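Local coordinates for coenzyme Q-binding protein COQ10 START domain-containing protein (Thermus thermophilus, PDB 2D4R) that is of unknown function but probably binds a lipid or similar hydrophobic ligand, as a putative member of the START domain superfamily, at residues Pro13-Glu25 and Glu64-Arg76. Sequence-based numbering, arbitrary orientation.
Sequences PPERVYRLAKDLE and EEEEWDDENLRNR
Tyr18 OH donates a hydrogen bond to Asp70 OD2 (3.0 Å), reaching the carboxylate from above its plane, with ring and carboxylate planes 90° apart. Lys22 NZ adds a weak hydrogen bond to the same oxygen (3.3 Å), part of a salt bridge, so one carboxylate atom serves two donors from successive helical turns. With CG anti to the backbone N (chi1 -179°), Lys22 sets CG over the six-membered ring of Trp68 in a CH-pi contact, 3.7 Å from the centroid, and the extended chain beyond it carries NZ to Asp70; Asn75 ND2 lies over the opposite indole face. Leu73 CA makes a second CH-pi contact, over one face of Tyr18 toward the rim of the ring. Trp68 in turn points an edge at the face of Tyr18, an offset edge-to-face pair with planes at 82°. This joins helix 14-22 to the hairpin of strands 58-69 and 74-82, whose turn carries a G1 beta bulge at Leu73 and Arg74, within the helix-grip fold of START-like proteins. Among apolar contacts, Leu73 CD2 reaches Tyr18 CG (3.4 Å), and Leu73 CD1 meets Pro14 CB (3.5 Å). An alanine in place of Tyr18 would probably leave Leu73 and the Trp68 edge facing a gap and Asp70 without its hydroxyl donor. Leu24 CD1 abuts Glu66, whose OE1 is hydrogen-bonded by Ser49 and Thr47.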
ATOM      1  N   PRO A  13       1.225  13.989 -13.187  1.00 37.54           N
ATOM      2  CA  PRO A  13       2.679  13.935 -13.030  1.00 38.67           C
ATOM      3  C   PRO A  13       3.129  13.167 -11.803  1.00 38.93           C
ATOM      4  O   PRO A  13       2.553  13.294 -10.723  1.00 37.03           O
ATOM      5  CB  PRO A  13       3.100  15.402 -12.975  1.00 35.56           C
ATOM      6  CG  PRO A  13       1.888  16.125 -12.541  1.00 43.35           C
ATOM      7  CD  PRO A  13       0.716  15.367 -13.097  1.00 40.91           C
ATOM      8  N   PRO A  14       4.188  12.365 -11.960  1.00 42.00           N
ATOM      9  CA  PRO A  14       4.764  11.543 -10.895  1.00 41.89           C
ATOM     10  C   PRO A  14       4.864  12.250  -9.554  1.00 41.28           C
ATOM     11  O   PRO A  14       4.558  11.672  -8.519  1.00 43.84           O
ATOM     12  CB  PRO A  14       6.137  11.148 -11.446  1.00 41.95           C
ATOM     13  CG  PRO A  14       5.971  11.212 -12.938  1.00 41.31           C
ATOM     14  CD  PRO A  14       5.011  12.344 -13.184  1.00 42.32           C
ATOM     15  N   GLU A  15       5.296  13.502  -9.569  1.00 45.63           N
ATOM     16  CA  GLU A  15       5.490  14.219  -8.318  1.00 47.54           C
ATOM     17  C   GLU A  15       4.158  14.377  -7.594  1.00 45.15           C
ATOM     18  O   GLU A  15       4.094  14.320  -6.365  1.00 43.60           O
ATOM     19  CB  GLU A  15       6.108  15.597  -8.570  1.00 52.71           C
ATOM     20  CG  GLU A  15       6.370  16.369  -7.273  1.00 62.55           C
ATOM     21  CD  GLU A  15       7.697  17.110  -7.267  1.00 68.92           C
ATOM     22  OE1 GLU A  15       8.072  17.689  -8.314  1.00 71.87           O
ATOM     23  OE2 GLU A  15       8.365  17.116  -6.207  1.00 63.32           O
ATOM     24  N   ARG A  16       3.093  14.573  -8.366  1.00 44.81           N
ATOM     25  CA  ARG A  16       1.774  14.784  -7.790  1.00 38.64           C
ATOM     26  C   ARG A  16       1.210  13.461  -7.276  1.00 37.20           C
ATOM     27  O   ARG A  16       0.684  13.398  -6.173  1.00 36.68           O
ATOM     28  CB  ARG A  16       0.834  15.392  -8.833  1.00 37.03           C
ATOM     29  CG  ARG A  16      -0.571  15.740  -8.324  1.00 33.09           C
ATOM     30  CD  ARG A  16      -1.366  16.480  -9.417  1.00 34.74           C
ATOM     31  NE  ARG A  16      -0.557  17.541 -10.014  1.00 33.69           N
ATOM     32  CZ  ARG A  16      -0.716  18.025 -11.242  1.00 29.82           C
ATOM     33  NH1 ARG A  16       0.077  18.993 -11.672  1.00 18.77           N
ATOM     34  NH2 ARG A  16      -1.664  17.551 -12.044  1.00 31.26           N
ATOM     35  N   VAL A  17       1.335  12.404  -8.072  1.00 34.70           N
ATOM     36  CA  VAL A  17       0.874  11.085  -7.656  1.00 33.54           C
ATOM     37  C   VAL A  17       1.647  10.635  -6.411  1.00 34.98           C
ATOM     38  O   VAL A  17       1.072  10.095  -5.468  1.00 30.32           O
ATOM     39  CB  VAL A  17       1.056  10.044  -8.796  1.00 34.36           C
ATOM     40  CG1 VAL A  17       0.520   8.669  -8.366  1.00 27.81           C
ATOM     41  CG2 VAL A  17       0.329  10.528 -10.059  1.00 33.16           C
ATOM     42  N   TYR A  18       2.950  10.892  -6.405  1.00 31.49           N
ATOM     43  CA  TYR A  18       3.780  10.542  -5.274  1.00 28.03           C
ATOM     44  C   TYR A  18       3.302  11.266  -4.018  1.00 31.91           C
ATOM     45  O   TYR A  18       3.166  10.649  -2.965  1.00 33.10           O
ATOM     46  CB  TYR A  18       5.238  10.895  -5.574  1.00 26.48           C
ATOM     47  CG  TYR A  18       6.164  10.836  -4.378  1.00 24.04           C
ATOM     48  CD1 TYR A  18       6.483  11.987  -3.666  1.00 22.54           C
ATOM     49  CD2 TYR A  18       6.741   9.634  -3.975  1.00 16.33           C
ATOM     50  CE1 TYR A  18       7.360  11.944  -2.583  1.00 18.98           C
ATOM     51  CE2 TYR A  18       7.614   9.581  -2.896  1.00 19.07           C
ATOM     52  CZ  TYR A  18       7.919  10.735  -2.207  1.00 24.61           C
ATOM     53  OH  TYR A  18       8.788  10.687  -1.143  1.00 36.79           O
ATOM     54  N   ARG A  19       3.042  12.569  -4.124  1.00 32.29           N
ATOM     55  CA  ARG A  19       2.684  13.367  -2.938  1.00 35.19           C
ATOM     56  C   ARG A  19       1.326  12.981  -2.366  1.00 31.23           C
ATOM     57  O   ARG A  19       1.130  12.993  -1.159  1.00 27.30           O
ATOM     58  CB  ARG A  19       2.678  14.867  -3.253  1.00 42.13           C
ATOM     59  CG  ARG A  19       3.935  15.631  -2.815  1.00 60.30           C
ATOM     60  CD  ARG A  19       4.157  15.574  -1.292  1.00 76.78           C
ATOM     61  NE  ARG A  19       3.957  16.867  -0.625  1.00 80.19           N
ATOM     62  CZ  ARG A  19       4.262  17.120   0.651  1.00 72.14           C
ATOM     63  NH1 ARG A  19       4.040  18.326   1.159  1.00 67.75           N
ATOM     64  NH2 ARG A  19       4.793  16.175   1.418  1.00 64.97           N
ATOM     65  N   LEU A  20       0.392  12.645  -3.245  1.00 29.41           N
ATOM     66  CA  LEU A  20      -0.930  12.212  -2.825  1.00 31.81           C
ATOM     67  C   LEU A  20      -0.924  10.830  -2.181  1.00 31.42           C
ATOM     68  O   LEU A  20      -1.773  10.530  -1.340  1.00 35.32           O
ATOM     69  CB  LEU A  20      -1.876  12.209  -4.018  1.00 27.72           C
ATOM     70  CG  LEU A  20      -2.262  13.598  -4.503  1.00 29.54           C
ATOM     71  CD1 LEU A  20      -2.959  13.495  -5.851  1.00 34.50           C
ATOM     72  CD2 LEU A  20      -3.159  14.252  -3.451  1.00 34.78           C
ATOM     73  N   ALA A  21       0.027   9.986  -2.567  1.00 25.66           N
ATOM     74  CA  ALA A  21       0.153   8.672  -1.937  1.00 24.46           C
ATOM     75  C   ALA A  21       0.821   8.787  -0.567  1.00 22.71           C
ATOM     76  O   ALA A  21       0.630   7.944   0.309  1.00 21.82           O
ATOM     77  CB  ALA A  21       0.946   7.751  -2.824  1.00 26.37           C
ATOM     78  N   LYS A  22       1.597   9.848  -0.385  1.00 26.07           N
ATOM     79  CA  LYS A  22       2.350  10.045   0.844  1.00 27.55           C
ATOM     80  C   LYS A  22       1.444  10.533   1.963  1.00 29.50           C
ATOM     81  O   LYS A  22       1.687  10.261   3.136  1.00 32.53           O
ATOM     82  CB  LYS A  22       3.474  11.050   0.611  1.00 29.98           C
ATOM     83  CG  LYS A  22       4.328  11.309   1.831  1.00 35.42           C
ATOM     84  CD  LYS A  22       5.289  12.441   1.571  1.00 37.22           C
ATOM     85  CE  LYS A  22       5.951  12.899   2.849  1.00 44.94           C
ATOM     86  NZ  LYS A  22       7.014  13.888   2.549  1.00 49.40           N
ATOM     87  N   ASP A  23       0.397  11.258   1.590  1.00 35.47           N
ATOM     88  CA  ASP A  23      -0.620  11.687   2.540  1.00 30.45           C
ATOM     89  C   ASP A  23      -1.586  10.536   2.735  1.00 32.10           C
ATOM     90  O   ASP A  23      -2.692  10.534   2.167  1.00 21.66           O
ATOM     91  CB  ASP A  23      -1.372  12.906   2.002  1.00 30.96           C
ATOM     92  CG  ASP A  23      -2.591  13.266   2.848  1.00 20.99           C
ATOM     93  OD1 ASP A  23      -2.632  12.896   4.038  1.00 30.81           O
ATOM     94  OD2 ASP A  23      -3.504  13.923   2.315  1.00 32.86           O
ATOM     95  N   LEU A  24      -1.154   9.561   3.536  1.00 27.26           N
ATOM     96  CA  LEU A  24      -1.888   8.316   3.702  1.00 29.49           C
ATOM     97  C   LEU A  24      -3.295   8.575   4.225  1.00 31.04           C
ATOM     98  O   LEU A  24      -4.253   7.923   3.812  1.00 31.31           O
ATOM     99  CB  LEU A  24      -1.155   7.391   4.671  1.00 30.61           C
ATOM    100  CG  LEU A  24       0.269   6.992   4.296  1.00 29.82           C
ATOM    101  CD1 LEU A  24       0.912   6.194   5.426  1.00 24.56           C
ATOM    102  CD2 LEU A  24       0.224   6.188   3.043  1.00 14.99           C
ATOM    103  N   GLU A  25      -3.425   9.533   5.131  1.00 30.94           N
ATOM    104  CA  GLU A  25      -4.711   9.750   5.749  1.00 36.60           C
ATOM    105  C   GLU A  25      -5.695  10.355   4.755  1.00 38.79           C
ATOM    106  O   GLU A  25      -6.890  10.055   4.804  1.00 41.98           O
ATOM    107  CB  GLU A  25      -4.541  10.624   6.981  1.00 41.61           C
ATOM    108  CG  GLU A  25      -3.693   9.939   8.033  1.00 41.43           C
ATOM    109  CD  GLU A  25      -3.850  10.560   9.393  1.00 47.90           C
ATOM    110  OE1 GLU A  25      -4.102  11.778   9.444  1.00 50.55           O
ATOM    111  OE2 GLU A  25      -3.724   9.833  10.403  1.00 45.30           O
ATOM    112  N   GLU A  64       3.019  -0.142  10.427  1.00 26.94           N
ATOM    113  CA  GLU A  64       3.831  -0.059   9.223  1.00 26.44           C
ATOM    114  C   GLU A  64       4.749   1.143   9.299  1.00 25.95           C
ATOM    115  O   GLU A  64       4.324   2.239   9.647  1.00 31.66           O
ATOM    116  CB  GLU A  64       2.941   0.054   7.983  1.00 23.10           C
ATOM    117  CG  GLU A  64       3.691  -0.097   6.662  1.00 30.14           C
ATOM    118  CD  GLU A  64       2.773  -0.013   5.458  1.00 24.79           C
ATOM    119  OE1 GLU A  64       2.769   1.032   4.777  1.00 29.36           O
ATOM    120  OE2 GLU A  64       2.050  -0.990   5.199  1.00 26.97           O
ATOM    121  N   GLU A  65       6.011   0.925   8.971  1.00 23.40           N
ATOM    122  CA  GLU A  65       6.966   2.011   8.868  1.00 32.03           C
ATOM    123  C   GLU A  65       7.237   2.254   7.383  1.00 31.16           C
ATOM    124  O   GLU A  65       7.603   1.339   6.641  1.00 28.23           O
ATOM    125  CB  GLU A  65       8.271   1.653   9.621  1.00 33.83           C
ATOM    126  CG  GLU A  65       8.059   1.299  11.124  1.00 44.94           C
ATOM    127  CD  GLU A  65       9.352   1.225  11.967  1.00 48.18           C
ATOM    128  OE1 GLU A  65      10.428   0.894  11.426  1.00 40.94           O
ATOM    129  OE2 GLU A  65       9.285   1.490  13.189  1.00 47.57           O
ATOM    130  N   GLU A  66       7.033   3.487   6.941  1.00 35.29           N
ATOM    131  CA  GLU A  66       7.406   3.849   5.582  1.00 36.40           C
ATOM    132  C   GLU A  66       8.487   4.917   5.550  1.00 34.47           C
ATOM    133  O   GLU A  66       8.442   5.904   6.285  1.00 35.10           O
ATOM    134  CB  GLU A  66       6.179   4.308   4.778  1.00 33.06           C
ATOM    135  CG  GLU A  66       5.200   5.162   5.532  1.00 42.52           C
ATOM    136  CD  GLU A  66       4.027   4.360   6.055  1.00 47.07           C
ATOM    137  OE1 GLU A  66       3.523   4.685   7.149  1.00 41.71           O
ATOM    138  OE2 GLU A  66       3.609   3.404   5.368  1.00 49.11           O
ATOM    139  N   GLU A  67       9.476   4.687   4.696  1.00 35.91           N
ATOM    140  CA  GLU A  67      10.546   5.637   4.464  1.00 36.72           C
ATOM    141  C   GLU A  67      10.274   6.252   3.105  1.00 41.31           C
ATOM    142  O   GLU A  67      10.144   5.531   2.098  1.00 40.10           O
ATOM    143  CB  GLU A  67      11.896   4.917   4.460  1.00 34.87           C
ATOM    144  CG  GLU A  67      13.108   5.826   4.547  1.00 54.95           C
ATOM    145  CD  GLU A  67      14.414   5.085   4.282  1.00 62.79           C
ATOM    146  OE1 GLU A  67      14.454   4.236   3.356  1.00 57.63           O
ATOM    147  OE2 GLU A  67      15.400   5.350   5.001  1.00 57.62           O
ATOM    148  N   TRP A  68      10.179   7.581   3.088  1.00 36.76           N
ATOM    149  CA  TRP A  68       9.800   8.328   1.899  1.00 29.92           C
ATOM    150  C   TRP A  68      11.031   8.949   1.252  1.00 36.20           C
ATOM    151  O   TRP A  68      11.805   9.651   1.909  1.00 40.27           O
ATOM    152  CB  TRP A  68       8.782   9.415   2.271  1.00 26.79           C
ATOM    153  CG  TRP A  68       7.452   8.858   2.737  1.00 24.91           C
ATOM    154  CD1 TRP A  68       7.019   8.742   4.025  1.00 26.35           C
ATOM    155  CD2 TRP A  68       6.411   8.310   1.916  1.00 29.99           C
ATOM    156  NE1 TRP A  68       5.779   8.154   4.063  1.00 34.06           N
ATOM    157  CE2 TRP A  68       5.379   7.879   2.783  1.00 29.90           C
ATOM    158  CE3 TRP A  68       6.249   8.139   0.529  1.00 26.70           C
ATOM    159  CZ2 TRP A  68       4.197   7.287   2.313  1.00 26.07           C
ATOM    160  CZ3 TRP A  68       5.072   7.547   0.061  1.00 27.60           C
ATOM    161  CH2 TRP A  68       4.061   7.129   0.957  1.00 23.19           C
ATOM    162  N   ASP A  69      11.209   8.680  -0.037  1.00 27.17           N
ATOM    163  CA  ASP A  69      12.293   9.263  -0.790  1.00 34.15           C
ATOM    164  C   ASP A  69      11.767  10.358  -1.732  1.00 38.05           C
ATOM    165  O   ASP A  69      11.431  10.098  -2.891  1.00 36.63           O
ATOM    166  CB  ASP A  69      13.004   8.169  -1.576  1.00 32.07           C
ATOM    167  CG  ASP A  69      14.246   8.666  -2.254  1.00 36.52           C
ATOM    168  OD1 ASP A  69      14.364   9.892  -2.450  1.00 47.32           O
ATOM    169  OD2 ASP A  69      15.104   7.832  -2.594  1.00 45.73           O
ATOM    170  N   ASP A  70      11.707  11.582  -1.217  1.00 41.57           N
ATOM    171  CA  ASP A  70      11.136  12.713  -1.942  1.00 37.48           C
ATOM    172  C   ASP A  70      11.905  12.998  -3.223  1.00 38.87           C
ATOM    173  O   ASP A  70      11.316  13.317  -4.247  1.00 44.51           O
ATOM    174  CB  ASP A  70      11.142  13.968  -1.058  1.00 41.06           C
ATOM    175  CG  ASP A  70      10.249  13.837   0.173  1.00 50.61           C
ATOM    176  OD1 ASP A  70      10.728  14.135   1.292  1.00 53.81           O
ATOM    177  OD2 ASP A  70       9.071  13.444   0.024  1.00 45.94           O
ATOM    178  N   GLU A  71      13.225  12.887  -3.163  1.00 43.14           N
ATOM    179  CA  GLU A  71      14.072  13.142  -4.326  1.00 46.06           C
ATOM    180  C   GLU A  71      13.699  12.284  -5.529  1.00 44.33           C
ATOM    181  O   GLU A  71      13.472  12.796  -6.624  1.00 40.58           O
ATOM    182  CB  GLU A  71      15.534  12.886  -3.966  1.00 51.98           C
ATOM    183  CG  GLU A  71      16.263  14.105  -3.494  1.00 61.80           C
ATOM    184  CD  GLU A  71      17.116  14.680  -4.588  1.00 71.75           C
ATOM    185  OE1 GLU A  71      18.164  14.069  -4.890  1.00 80.67           O
ATOM    186  OE2 GLU A  71      16.738  15.728  -5.151  1.00 71.44           O
ATOM    187  N   ASN A  72      13.631  10.975  -5.317  1.00 45.43           N
ATOM    188  CA  ASN A  72      13.448  10.038  -6.415  1.00 44.16           C
ATOM    189  C   ASN A  72      12.031   9.479  -6.524  1.00 43.90           C
ATOM    190  O   ASN A  72      11.793   8.535  -7.279  1.00 44.96           O
ATOM    191  CB  ASN A  72      14.449   8.888  -6.280  1.00 48.75           C
ATOM    192  CG  ASN A  72      15.896   9.366  -6.319  1.00 54.74           C
ATOM    193  OD1 ASN A  72      16.169  10.565  -6.295  1.00 64.53           O
ATOM    194  ND2 ASN A  72      16.828   8.424  -6.381  1.00 49.60           N
ATOM    195  N   LEU A  73      11.096  10.049  -5.770  1.00 43.10           N
ATOM    196  CA  LEU A  73       9.687   9.645  -5.843  1.00 40.80           C
ATOM    197  C   LEU A  73       9.480   8.146  -5.625  1.00 43.08           C
ATOM    198  O   LEU A  73       8.792   7.483  -6.416  1.00 43.42           O
ATOM    199  CB  LEU A  73       9.098  10.033  -7.198  1.00 31.20           C
ATOM    200  CG  LEU A  73       9.102  11.514  -7.566  1.00 34.72           C
ATOM    201  CD1 LEU A  73       8.504  11.693  -8.961  1.00 39.51           C
ATOM    202  CD2 LEU A  73       8.317  12.299  -6.542  1.00 30.68           C
ATOM    203  N   ARG A  74      10.095   7.620  -4.566  1.00 46.92           N
ATOM    204  CA  ARG A  74       9.942   6.221  -4.167  1.00 44.55           C
ATOM    205  C   ARG A  74       9.715   6.163  -2.657  1.00 45.33           C
ATOM    206  O   ARG A  74      10.031   7.105  -1.930  1.00 45.63           O
ATOM    207  CB  ARG A  74      11.196   5.384  -4.454  1.00 45.75           C
ATOM    208  CG  ARG A  74      11.973   5.624  -5.724  1.00 52.79           C
ATOM    209  CD  ARG A  74      12.974   4.468  -5.870  1.00 60.91           C
ATOM    210  NE  ARG A  74      14.031   4.733  -6.840  1.00 66.96           N
ATOM    211  CZ  ARG A  74      15.324   4.833  -6.542  1.00 66.82           C
ATOM    212  NH1 ARG A  74      15.742   4.689  -5.289  1.00 67.54           N
ATOM    213  NH2 ARG A  74      16.203   5.078  -7.503  1.00 67.74           N
ATOM    214  N   ASN A  75       9.189   5.037  -2.193  1.00 39.91           N
ATOM    215  CA  ASN A  75       9.036   4.792  -0.774  1.00 39.88           C
ATOM    216  C   ASN A  75       9.409   3.342  -0.472  1.00 42.92           C
ATOM    217  O   ASN A  75       9.329   2.484  -1.343  1.00 47.03           O
ATOM    218  CB  ASN A  75       7.594   5.071  -0.376  1.00 48.59           C
ATOM    219  CG  ASN A  75       7.103   4.159   0.719  1.00 60.09           C
ATOM    220  OD1 ASN A  75       6.445   3.153   0.455  1.00 66.26           O
ATOM    221  ND2 ASN A  75       7.416   4.503   1.960  1.00 68.10           N
ATOM    222  N   ARG A  76       9.848   3.083   0.752  1.00 39.43           N
ATOM    223  CA  ARG A  76      10.032   1.720   1.238  1.00 38.96           C
ATOM    224  C   ARG A  76       9.250   1.558   2.539  1.00 34.07           C
ATOM    225  O   ARG A  76       9.223   2.472   3.361  1.00 32.22           O
ATOM    226  CB  ARG A  76      11.511   1.438   1.507  1.00 42.40           C
ATOM    227  CG  ARG A  76      12.231   0.726   0.399  1.00 57.36           C
ATOM    228  CD  ARG A  76      13.740   0.802   0.588  1.00 58.84           C
ATOM    229  NE  ARG A  76      14.420   0.819  -0.703  1.00 58.65           N
ATOM    230  CZ  ARG A  76      14.348  -0.165  -1.594  1.00 59.55           C
ATOM    231  NH1 ARG A  76      14.993  -0.070  -2.745  1.00 60.84           N
ATOM    232  NH2 ARG A  76      13.632  -1.250  -1.331  1.00 64.63           N
TER